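Local coordinates for protein S3-RNase (Pyrus pyrifolia, PDB 1IQQ) that cleaves RNA as a T2-family ribonuclease of the pear pistil and is responsible for gametophytic self-incompatibility, the rejection of self pollen, at residues Y3-Q11 and V106-V117; V14-D24 and W68-K76. All blocks are in the same frame, centred on the assembly; numbering follows the deposited sequence.

Interaction 1: Y3-Q11 and V106-V117; sequences YFQFTQQYQ and VIKMYISKKQNV. With NAG (2-acetamido-2-deoxy-beta-D-glucopyranose), chain B.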
loop_
_atom_site.group_PDB
_atom_site.type_symbol
_atom_site.label_atom_id
_atom_site.label_comp_id
_atom_site.label_asym_id
_atom_site.label_seq_id
_atom_site.Cartn_x
_atom_site.Cartn_y
_atom_site.Cartn_z
ATOM N N TYR A 3 13.752 7.103 -1.470
ATOM C CA TYR A 3 12.355 7.599 -1.652
ATOM C C TYR A 3 11.443 6.645 -0.935
ATOM O O TYR A 3 11.922 5.644 -0.363
ATOM C CB TYR A 3 12.025 7.658 -3.150
ATOM C CG TYR A 3 11.742 6.315 -3.845
ATOM C CD1 TYR A 3 10.433 5.916 -4.108
ATOM C CD2 TYR A 3 12.787 5.464 -4.257
ATOM C CE1 TYR A 3 10.126 4.724 -4.716
ATOM C CE2 TYR A 3 12.481 4.266 -4.927
ATOM C CZ TYR A 3 11.133 3.884 -5.137
ATOM O OH TYR A 3 10.863 2.641 -5.685
ATOM N N PHE A 4 10.147 6.959 -0.871
ATOM C CA PHE A 4 9.196 6.049 -0.243
ATOM C C PHE A 4 8.196 5.454 -1.200
ATOM O O PHE A 4 7.714 6.121 -2.158
ATOM C CB PHE A 4 8.326 6.832 0.762
ATOM C CG PHE A 4 9.025 7.203 2.010
ATOM C CD1 PHE A 4 9.435 8.495 2.213
ATOM C CD2 PHE A 4 9.211 6.252 2.999
ATOM C CE1 PHE A 4 10.047 8.871 3.471
ATOM C CE2 PHE A 4 9.794 6.608 4.230
ATOM C CZ PHE A 4 10.199 7.885 4.461
ATOM N N GLN A 5 7.835 4.210 -0.939
ATOM C CA GLN A 5 6.719 3.546 -1.597
ATOM C C GLN A 5 5.642 3.378 -0.550
ATOM O O GLN A 5 5.857 2.705 0.474
ATOM C CB GLN A 5 7.076 2.156 -2.061
ATOM C CG GLN A 5 8.061 2.210 -3.284
ATOM C CD GLN A 5 8.381 0.819 -3.763
ATOM O OE1 GLN A 5 7.611 0.204 -4.541
ATOM N NE2 GLN A 5 9.477 0.282 -3.277
ATOM N N PHE A 6 4.451 3.925 -0.776
ATOM C CA PHE A 6 3.307 3.727 0.140
ATOM C C PHE A 6 2.345 2.874 -0.605
ATOM O O PHE A 6 1.663 3.320 -1.536
ATOM C CB PHE A 6 2.716 5.103 0.487
ATOM C CG PHE A 6 1.550 5.072 1.459
ATOM C CD1 PHE A 6 0.503 5.931 1.289
ATOM C CD2 PHE A 6 1.543 4.229 2.554
ATOM C CE1 PHE A 6 -0.554 5.975 2.253
ATOM C CE2 PHE A 6 0.514 4.256 3.518
ATOM C CZ PHE A 6 -0.538 5.133 3.374
ATOM N N THR A 7 2.271 1.604 -0.203
ATOM C CA THR A 7 1.464 0.608 -0.944
ATOM C C THR A 7 0.199 0.254 -0.211
ATOM O O THR A 7 0.248 0.003 1.023
ATOM C CB THR A 7 2.279 -0.657 -1.097
ATOM O OG1 THR A 7 3.499 -0.346 -1.805
ATOM C CG2 THR A 7 1.489 -1.694 -1.960
ATOM N N GLN A 8 -0.927 0.291 -0.903
ATOM C CA GLN A 8 -2.242 -0.090 -0.336
ATOM C C GLN A 8 -2.742 -1.290 -1.128
ATOM O O GLN A 8 -2.401 -1.497 -2.308
ATOM C CB GLN A 8 -3.200 1.097 -0.453
ATOM C CG GLN A 8 -2.768 2.233 0.532
ATOM C CD GLN A 8 -3.641 3.440 0.354
ATOM O OE1 GLN A 8 -4.848 3.318 0.324
ATOM N NE2 GLN A 8 -3.005 4.637 0.294
ATOM N N GLN A 9 -3.547 -2.106 -0.463
ATOM C CA GLN A 9 -4.045 -3.401 -1.021
ATOM C C GLN A 9 -5.530 -3.477 -0.922
ATOM O O GLN A 9 -6.100 -3.079 0.111
ATOM C CB GLN A 9 -3.386 -4.580 -0.259
ATOM C CG GLN A 9 -3.768 -4.622 1.237
ATOM C CD GLN A 9 -3.028 -5.675 2.015
ATOM O OE1 GLN A 9 -3.110 -5.690 3.269
ATOM N NE2 GLN A 9 -2.322 -6.555 1.343
ATOM N N TYR A 10 -6.191 -3.957 -1.990
ATOM C CA TYR A 10 -7.655 -4.091 -2.030
ATOM C C TYR A 10 -7.989 -5.431 -1.381
ATOM O O TYR A 10 -7.667 -6.477 -1.929
ATOM C CB TYR A 10 -8.046 -4.048 -3.515
ATOM C CG TYR A 10 -9.525 -4.229 -3.727
ATOM C CD1 TYR A 10 -10.451 -3.531 -2.995
ATOM C CD2 TYR A 10 -9.999 -5.075 -4.714
ATOM C CE1 TYR A 10 -11.835 -3.639 -3.218
ATOM C CE2 TYR A 10 -11.343 -5.209 -4.963
ATOM C CZ TYR A 10 -12.286 -4.507 -4.217
ATOM O OH TYR A 10 -13.673 -4.682 -4.378
ATOM N N GLN A 11 -8.579 -5.350 -0.181
ATOM C CA GLN A 11 -8.742 -6.562 0.625
ATOM C C GLN A 11 -9.459 -7.723 -0.076
ATOM O O GLN A 11 -9.014 -8.846 0.071
ATOM C CB GLN A 11 -9.486 -6.190 1.923
ATOM C CG GLN A 11 -8.763 -5.155 2.774
ATOM C CD GLN A 11 -9.521 -4.910 4.064
ATOM O OE1 GLN A 11 -10.539 -5.585 4.361
ATOM N NE2 GLN A 11 -9.041 -3.971 4.861
ATOM N N VAL A 106 2.039 6.935 8.699
ATOM C CA VAL A 106 1.113 6.239 7.766
ATOM C C VAL A 106 -0.317 6.698 7.906
ATOM O O VAL A 106 -1.016 6.891 6.918
ATOM C CB VAL A 106 1.209 4.725 8.025
ATOM C CG1 VAL A 106 0.107 3.960 7.312
ATOM C CG2 VAL A 106 2.580 4.231 7.470
ATOM N N ILE A 107 -0.775 6.878 9.146
ATOM C CA ILE A 107 -2.165 7.345 9.396
ATOM C C ILE A 107 -2.330 8.762 8.842
ATOM O O ILE A 107 -3.375 9.047 8.176
ATOM C CB ILE A 107 -2.428 7.314 10.939
ATOM C CG1 ILE A 107 -2.522 5.855 11.443
ATOM C CG2 ILE A 107 -3.722 8.150 11.284
ATOM C CD1 ILE A 107 -2.334 5.663 12.991
ATOM N N LYS A 108 -1.298 9.574 9.019
ATOM C CA LYS A 108 -1.311 10.954 8.493
ATOM C C LYS A 108 -1.426 10.933 6.960
ATOM O O LYS A 108 -2.164 11.740 6.349
ATOM C CB LYS A 108 -0.064 11.719 8.901
ATOM C CG LYS A 108 -0.291 13.220 8.786
ATOM C CD LYS A 108 0.821 13.903 9.498
ATOM C CE LYS A 108 2.029 13.850 8.645
ATOM N NZ LYS A 108 1.987 15.087 7.844
ATOM N N MET A 109 -0.700 10.012 6.316
ATOM C CA MET A 109 -0.809 9.952 4.850
ATOM C C MET A 109 -2.196 9.485 4.426
ATOM O O MET A 109 -2.831 10.089 3.527
ATOM C CB MET A 109 0.247 8.957 4.309
ATOM C CG MET A 109 1.667 9.487 4.491
ATOM S SD MET A 109 2.830 8.125 4.161
ATOM C CE MET A 109 4.276 9.126 4.170
ATOM N N TYR A 110 -2.672 8.399 5.019
ATOM C CA TYR A 110 -3.933 7.826 4.612
ATOM C C TYR A 110 -5.153 8.702 4.894
ATOM O O TYR A 110 -6.070 8.811 4.066
ATOM C CB TYR A 110 -4.093 6.453 5.334
ATOM C CG TYR A 110 -5.208 5.593 4.837
ATOM C CD1 TYR A 110 -5.004 4.666 3.809
ATOM C CD2 TYR A 110 -6.438 5.623 5.416
ATOM C CE1 TYR A 110 -5.977 3.813 3.379
ATOM C CE2 TYR A 110 -7.475 4.758 5.006
ATOM C CZ TYR A 110 -7.215 3.846 3.978
ATOM O OH TYR A 110 -8.220 2.966 3.632
ATOM N N ILE A 111 -5.191 9.304 6.091
ATOM C CA ILE A 111 -6.348 10.086 6.513
ATOM C C ILE A 111 -6.122 11.575 6.247
ATOM O O ILE A 111 -6.689 12.148 5.285
ATOM C CB ILE A 111 -6.597 9.858 8.056
ATOM C CG1 ILE A 111 -6.960 8.407 8.338
ATOM C CG2 ILE A 111 -7.718 10.840 8.556
ATOM C CD1 ILE A 111 -8.183 7.899 7.548
ATOM N N SER A 112 -5.243 12.239 6.973
ATOM C CA SER A 112 -5.066 13.681 6.826
ATOM C C SER A 112 -4.756 14.156 5.429
ATOM O O SER A 112 -5.351 15.159 4.937
ATOM C CB SER A 112 -3.971 14.142 7.781
ATOM O OG SER A 112 -3.697 15.516 7.601
ATOM N N LYS A 113 -3.861 13.435 4.765
ATOM C CA LYS A 113 -3.453 13.819 3.421
ATOM C C LYS A 113 -4.313 13.194 2.349
ATOM O O LYS A 113 -3.966 13.282 1.169
ATOM C CB LYS A 113 -1.984 13.469 3.199
ATOM C CG LYS A 113 -1.074 14.188 4.230
ATOM C CD LYS A 113 0.293 14.243 3.666
ATOM C CE LYS A 113 1.251 14.981 4.558
ATOM N NZ LYS A 113 2.622 14.938 3.973
ATOM N N LYS A 114 -5.395 12.534 2.743
ATOM C CA LYS A 114 -6.329 11.949 1.779
ATOM C C LYS A 114 -5.785 10.943 0.785
ATOM O O LYS A 114 -6.251 10.868 -0.374
ATOM C CB LYS A 114 -7.022 13.096 1.031
ATOM C CG LYS A 114 -7.578 14.179 2.008
ATOM C CD LYS A 114 -8.573 13.593 3.022
ATOM C CE LYS A 114 -9.423 14.689 3.760
ATOM N NZ LYS A 114 -8.591 15.376 4.800
ATOM N N GLN A 115 -4.824 10.135 1.218
ATOM C CA GLN A 115 -4.215 9.148 0.306
ATOM C C GLN A 115 -4.909 7.787 0.304
ATOM O O GLN A 115 -4.490 6.895 -0.468
ATOM C CB GLN A 115 -2.720 9.032 0.575
ATOM C CG GLN A 115 -1.974 10.400 0.395
ATOM C CD GLN A 115 -0.502 10.273 0.667
ATOM O OE1 GLN A 115 0.079 9.176 0.630
ATOM N NE2 GLN A 115 0.156 11.394 0.851
ATOM N N ASN A 116 -6.033 7.668 0.981
ATOM C CA ASN A 116 -6.863 6.440 0.965
ATOM C C ASN A 116 -7.242 6.185 -0.521
ATOM O O ASN A 116 -7.960 6.940 -1.125
ATOM C CB ASN A 116 -8.090 6.752 1.825
ATOM C CG ASN A 116 -9.173 5.665 1.762
ATOM O OD1 ASN A 116 -9.091 4.737 0.933
ATOM N ND2 ASN A 116 -10.175 5.805 2.643
ATOM N N VAL A 117 -6.667 5.111 -1.077
ATOM C CA VAL A 117 -6.860 4.848 -2.483
ATOM C C VAL A 117 -8.308 4.579 -2.826
ATOM O O VAL A 117 -8.737 4.896 -3.940
ATOM C CB VAL A 117 -5.926 3.701 -2.891
ATOM C CG1 VAL A 117 -6.354 3.029 -4.245
ATOM C CG2 VAL A 117 -4.490 4.235 -3.027
HETATM C C1 NAG B . -11.396 5.038 2.555
HETATM C C2 NAG B . -12.175 5.199 3.892
HETATM C C3 NAG B . -13.519 4.468 3.730
HETATM C C4 NAG B . -14.322 5.012 2.541
HETATM C C5 NAG B . -13.427 4.923 1.293
HETATM C C6 NAG B . -14.008 5.518 0.054
HETATM C C7 NAG B . -11.212 5.289 6.133
HETATM C C8 NAG B . -10.637 4.520 7.290
HETATM N N2 NAG B . -11.451 4.596 4.994
HETATM O O3 NAG B . -14.254 4.669 4.954
HETATM O O4 NAG B . -15.456 4.150 2.316
HETATM O O5 NAG B . -12.199 5.637 1.547
HETATM O O6 NAG B . -14.374 6.895 0.229
HETATM O O7 NAG B . -11.423 6.504 6.242
#

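Interaction 2: V14-D24 and W68-K76; sequences VCNSNRTLCKD and WPNVFDRTK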
loop_
_atom_site.group_PDB
_atom_site.type_symbol
_atom_site.label_atom_id
_atom_site.label_comp_id
_atom_site.label_asym_id
_atom_site.label_seq_id
_atom_site.Cartn_x
_atom_site.Cartn_y
_atom_site.Cartn_z
ATOM N N VAL A 14 -6.898 -9.394 -2.254
ATOM C CA VAL A 14 -5.832 -10.028 -1.481
ATOM C C VAL A 14 -6.329 -11.384 -0.964
ATOM O O VAL A 14 -5.584 -12.360 -0.996
ATOM C CB VAL A 14 -5.460 -9.156 -0.228
ATOM C CG1 VAL A 14 -4.424 -9.843 0.659
ATOM C CG2 VAL A 14 -4.895 -7.808 -0.721
ATOM N N CYS A 15 -7.589 -11.396 -0.518
ATOM C CA CYS A 15 -8.157 -12.659 0.081
ATOM C C CYS A 15 -8.533 -13.672 -0.946
ATOM O O CYS A 15 -9.001 -14.772 -0.593
ATOM C CB CYS A 15 -9.355 -12.272 0.925
ATOM S SG CYS A 15 -8.756 -11.400 2.404
ATOM N N ASN A 16 -8.332 -13.320 -2.216
ATOM C CA ASN A 16 -8.561 -14.218 -3.363
ATOM C C ASN A 16 -7.200 -14.536 -3.988
ATOM O O ASN A 16 -7.136 -15.163 -5.037
ATOM C CB ASN A 16 -9.466 -13.454 -4.369
ATOM C CG ASN A 16 -10.088 -14.335 -5.439
ATOM O OD1 ASN A 16 -10.535 -15.436 -5.172
ATOM N ND2 ASN A 16 -10.155 -13.819 -6.675
ATOM N N SER A 17 -6.097 -14.102 -3.361
ATOM C CA SER A 17 -4.774 -14.275 -3.945
ATOM C C SER A 17 -4.024 -15.609 -3.771
ATOM O O SER A 17 -3.208 -15.967 -4.638
ATOM C CB SER A 17 -3.839 -13.154 -3.456
ATOM O OG SER A 17 -3.415 -13.412 -2.110
ATOM N N ASN A 18 -4.249 -16.360 -2.697
ATOM C CA ASN A 18 -3.375 -17.544 -2.581
ATOM C C ASN A 18 -3.863 -18.608 -1.654
ATOM O O ASN A 18 -4.974 -18.512 -1.167
ATOM C CB ASN A 18 -1.890 -17.170 -2.219
ATOM C CG ASN A 18 -1.692 -16.586 -0.783
ATOM O OD1 ASN A 18 -0.592 -16.039 -0.472
ATOM N ND2 ASN A 18 -2.701 -16.709 0.094
ATOM N N ARG A 19 -3.024 -19.628 -1.434
ATOM C CA ARG A 19 -3.402 -20.754 -0.581
ATOM C C ARG A 19 -3.596 -20.365 0.883
ATOM O O ARG A 19 -3.906 -21.241 1.735
ATOM C CB ARG A 19 -2.365 -21.884 -0.692
ATOM C CG ARG A 19 -2.248 -22.519 -2.072
ATOM C CD ARG A 19 -3.110 -23.764 -2.170
ATOM N NE ARG A 19 -4.504 -23.450 -2.473
ATOM C CZ ARG A 19 -5.530 -24.245 -2.182
ATOM N NH1 ARG A 19 -5.325 -25.409 -1.558
ATOM N NH2 ARG A 19 -6.757 -23.892 -2.553
ATOM N N THR A 20 -3.399 -19.084 1.205
ATOM C CA THR A 20 -3.638 -18.668 2.592
ATOM C C THR A 20 -5.001 -18.008 2.653
ATOM O O THR A 20 -5.321 -17.034 1.993
ATOM C CB THR A 20 -2.555 -17.747 3.169
ATOM O OG1 THR A 20 -1.292 -18.444 3.177
ATOM C CG2 THR A 20 -2.910 -17.354 4.587
ATOM N N LEU A 21 -5.822 -18.640 3.440
ATOM C CA LEU A 21 -7.164 -18.184 3.609
ATOM C C LEU A 21 -7.211 -16.902 4.480
ATOM O O LEU A 21 -6.403 -16.784 5.381
ATOM C CB LEU A 21 -7.864 -19.315 4.344
ATOM C CG LEU A 21 -9.312 -19.147 4.688
ATOM C CD1 LEU A 21 -10.101 -19.615 3.525
ATOM C CD2 LEU A 21 -9.693 -19.967 5.914
ATOM N N CYS A 22 -8.099 -15.949 4.188
ATOM C CA CYS A 22 -8.364 -14.814 5.102
ATOM C C CYS A 22 -9.385 -15.374 6.080
ATOM O O CYS A 22 -10.481 -15.728 5.666
ATOM C CB CYS A 22 -9.011 -13.645 4.360
ATOM S SG CYS A 22 -7.701 -12.829 3.383
ATOM N N LYS A 23 -9.052 -15.432 7.372
ATOM C CA LYS A 23 -9.974 -15.996 8.355
ATOM C C LYS A 23 -11.076 -14.966 8.658
ATOM O O LYS A 23 -12.174 -15.294 9.153
ATOM C CB LYS A 23 -9.211 -16.368 9.649
ATOM C CG LYS A 23 -8.153 -17.455 9.585
ATOM C CD LYS A 23 -7.539 -17.581 10.980
ATOM C CE LYS A 23 -6.585 -18.741 11.112
ATOM N NZ LYS A 23 -7.244 -20.030 10.814
ATOM N N ASP A 24 -10.783 -13.680 8.393
ATOM C CA ASP A 24 -11.747 -12.623 8.647
ATOM C C ASP A 24 -12.321 -12.178 7.257
ATOM O O ASP A 24 -11.584 -12.160 6.253
ATOM C CB ASP A 24 -11.049 -11.399 9.305
ATOM C CG ASP A 24 -10.246 -11.766 10.556
ATOM O OD1 ASP A 24 -10.750 -12.539 11.395
ATOM O OD2 ASP A 24 -9.092 -11.291 10.693
ATOM N N TRP A 68 -4.643 -0.382 8.787
ATOM C CA TRP A 68 -3.563 -1.316 8.440
ATOM C C TRP A 68 -3.776 -2.701 9.058
ATOM O O TRP A 68 -2.915 -3.249 9.715
ATOM C CB TRP A 68 -2.190 -0.777 8.896
ATOM C CG TRP A 68 -0.983 -1.418 8.225
ATOM C CD1 TRP A 68 -0.937 -2.603 7.540
ATOM C CD2 TRP A 68 0.335 -0.857 8.164
ATOM N NE1 TRP A 68 0.371 -2.805 7.029
ATOM C CE2 TRP A 68 1.147 -1.742 7.413
ATOM C CE3 TRP A 68 0.902 0.327 8.679
ATOM C CZ2 TRP A 68 2.498 -1.474 7.164
ATOM C CZ3 TRP A 68 2.254 0.615 8.438
ATOM C CH2 TRP A 68 3.039 -0.292 7.671
ATOM N N PRO A 69 -4.964 -3.297 8.814
ATOM C CA PRO A 69 -5.168 -4.653 9.386
ATOM C C PRO A 69 -4.331 -5.733 8.707
ATOM O O PRO A 69 -3.944 -5.614 7.558
ATOM C CB PRO A 69 -6.654 -4.926 9.085
ATOM C CG PRO A 69 -6.881 -4.098 7.765
ATOM C CD PRO A 69 -6.170 -2.812 8.104
ATOM N N ASN A 70 -4.044 -6.821 9.432
ATOM C CA ASN A 70 -3.492 -8.052 8.853
ATOM C C ASN A 70 -4.809 -8.697 8.385
ATOM O O ASN A 70 -5.620 -9.181 9.193
ATOM C CB ASN A 70 -2.877 -8.933 9.979
ATOM C CG ASN A 70 -2.442 -10.263 9.486
ATOM O OD1 ASN A 70 -2.891 -10.725 8.445
ATOM N ND2 ASN A 70 -1.611 -10.937 10.271
ATOM N N VAL A 71 -5.058 -8.640 7.081
ATOM C CA VAL A 71 -6.290 -9.141 6.519
ATOM C C VAL A 71 -6.481 -10.646 6.633
ATOM O O VAL A 71 -7.626 -11.114 6.540
ATOM C CB VAL A 71 -6.409 -8.724 5.016
ATOM C CG1 VAL A 71 -6.429 -7.216 4.930
ATOM C CG2 VAL A 71 -5.278 -9.284 4.217
ATOM N N PHE A 72 -5.408 -11.388 6.821
ATOM C CA PHE A 72 -5.513 -12.854 6.921
ATOM C C PHE A 72 -5.980 -13.291 8.311
ATOM O O PHE A 72 -6.732 -14.299 8.425
ATOM C CB PHE A 72 -4.150 -13.497 6.612
ATOM C CG PHE A 72 -3.705 -13.230 5.199
ATOM C CD1 PHE A 72 -4.158 -14.056 4.168
ATOM C CD2 PHE A 72 -2.922 -12.148 4.897
ATOM C CE1 PHE A 72 -3.844 -13.802 2.842
ATOM C CE2 PHE A 72 -2.586 -11.859 3.541
ATOM C CZ PHE A 72 -3.059 -12.697 2.525
ATOM N N ASP A 73 -5.598 -12.555 9.354
ATOM C CA ASP A 73 -5.967 -12.950 10.739
ATOM C C ASP A 73 -5.661 -11.762 11.643
ATOM O O ASP A 73 -4.469 -11.518 11.974
ATOM C CB ASP A 73 -5.158 -14.176 11.143
ATOM C CG ASP A 73 -5.545 -14.734 12.520
ATOM O OD1 ASP A 73 -6.340 -14.110 13.230
ATOM O OD2 ASP A 73 -5.006 -15.802 12.845
ATOM N N ARG A 74 -6.718 -11.053 12.007
ATOM C CA ARG A 74 -6.565 -9.874 12.852
ATOM C C ARG A 74 -5.972 -10.181 14.243
ATOM O O ARG A 74 -5.453 -9.281 14.917
ATOM C CB ARG A 74 -7.889 -9.143 12.995
ATOM C CG ARG A 74 -8.944 -9.865 13.840
ATOM C CD ARG A 74 -10.168 -8.974 14.009
ATOM N NE ARG A 74 -9.722 -7.616 14.310
ATOM C CZ ARG A 74 -10.424 -6.500 14.093
ATOM N NH1 ARG A 74 -11.659 -6.544 13.564
ATOM N NH2 ARG A 74 -9.868 -5.327 14.376
ATOM N N THR A 75 -6.054 -11.432 14.688
ATOM C CA THR A 75 -5.430 -11.778 15.964
ATOM C C THR A 75 -3.904 -11.734 15.889
ATOM O O THR A 75 -3.249 -11.768 16.946
ATOM C CB THR A 75 -5.822 -13.227 16.478
ATOM O OG1 THR A 75 -5.345 -14.241 15.617
ATOM C CG2 THR A 75 -7.282 -13.332 16.624
ATOM N N LYS A 76 -3.314 -11.673 14.676
ATOM C CA LYS A 76 -1.863 -11.623 14.487
ATOM C C LYS A 76 -1.410 -10.173 14.197
ATOM O O LYS A 76 -0.250 -9.972 13.816
ATOM C CB LYS A 76 -1.407 -12.525 13.309
ATOM C CG LYS A 76 -1.784 -14.039 13.401
ATOM C CD LYS A 76 -1.118 -14.766 12.156
ATOM C CE LYS A 76 -1.364 -16.284 12.063
ATOM N NZ LYS A 76 -1.017 -17.038 13.344
HETATM O O HOH W 1 -9.978 -10.041 5.627
HETATM O O HOH W 2 -8.367 -9.095 9.465
HETATM O O HOH W 3 -9.373 -13.706 13.383
#

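Interaction 1: Y3-Q11 and V106-V117
Phe-6 and Gln-8 of strand 3-10 face the last turns of helix 99-112 and the loop that follows it, the axes of strand 3-10 and of the helix segment 106-112 passing 11.0 Å apart at a crossing angle of -61°. The helix packs on the sheet within the alpha+beta fold of this RNase T2 enzyme, and here one aromatic and one amide, two residues apart on the strand, divide the work. With CG opposite the backbone N (chi1 -178°), the Phe-6 ring is carried toward the helix and lies against Met-109 and Val-106. Met-109 lays its sulfur over one face, SD standing 4.2 Å from the ring centroid and nearly on the normal, a Met-aromatic contact. Val-106 touches the far end of the ring through CG1, 3.8 Å from Phe-6 CE2, while the amide oxygen of Gln-115 comes in obliquely, OE1 lying 3.3 Å from Phe-6 CD1.

Gln-8 binds the backbone of the loop with both ends of its amide. Its OE1 accepts a nearly straight bond from Val-117 N (2.9 Å, 171°), and its NE2 donates to Gln-115 O at 2.8 Å from above the carbonyl plane. The two bonds together fix the rotation of the buried amide and hold the chain on both sides of Asn-116, whose ND2 carries the N-linked sugar. The edge of the Tyr-110 ring also meets this amide, CE1 lying 3.3 Å from Gln-8 OE1, and CB of Asn-116 sits over one face of the same ring.

Around this core, strand 3-10 runs between strands 30-38 and 161-171, antiparallel to both. Tyr-110 hydrogen-bonds through OH to Phe-30 O, and Ile-107 and Tyr-110 reach helix 58-67, so helix 99-112 touches both the sheet and a second helix.

Interaction 2: V14-D24 and W68-K76
Lys-23 N meets Phe-72 O in a straight bond (2.8 Å, 170°) within a loop-on-loop contact, in which the Cys-15–Cys-22 disulfide loop of this RNase T2 fold packs on a segment built on two Asx turns. The Phe-72 ring has Val-14 CG1 3.7 Å from its CZ and Thr-20 CG2 near CD1, with Cys-22 SG oblique to the ring as a sulfur-aromatic contact. With CG opposite its carbonyl carbon (chi1 -53°), Asp-24 turns OD2 to Arg-74 N, which it meets at 2.7 Å nearly along the C-O axis; OD2 also accepts from a water that donates to Asn-70 O. A second water joins Asp-24 O to Val-71 O, pairing two acceptors that could not bond each other. In the first Asx turn Asn-70 OD1 accepts from Phe-72 N, while in the second Asp-73 OD1 takes both Thr-75 N and OG1 from one face of the carboxylate. With an alanine at Asp-73 these donors lose their shared acceptor, and the 3-10 turn is likely to be held less firmly. Asn-70 and Val-71, by similarity, probably bind the 3'-terminal nucleotide of RNA, so the bonds around them probably help shape that site. Between the two aspartates a third water donates to Asp-24 OD1 at 2.7 Å and to Asp-73 OD1 at 3.1 Å.

In the fold
The two contacts illustrate how one chain can build a fold from nested closures. Interaction 1 joins residues 3-11 to 106-117, and interaction 2, linking 14-24 with 68-76, lies wholly within the loop it closes. Their centres are 19 Å apart, the first buried near the middle of the molecule and the second nearer the surface. Strand 3-10 leads through the short helix 11-14 into the disulfide loop, so the first segments of the two contacts follow one another closely; the contacts also touch in space, where Gln-9 packs on Val-14 and Val-106 on Trp-68. Between them they hold Gln-9, Asn-70 and Val-71, which by similarity probably bind RNA.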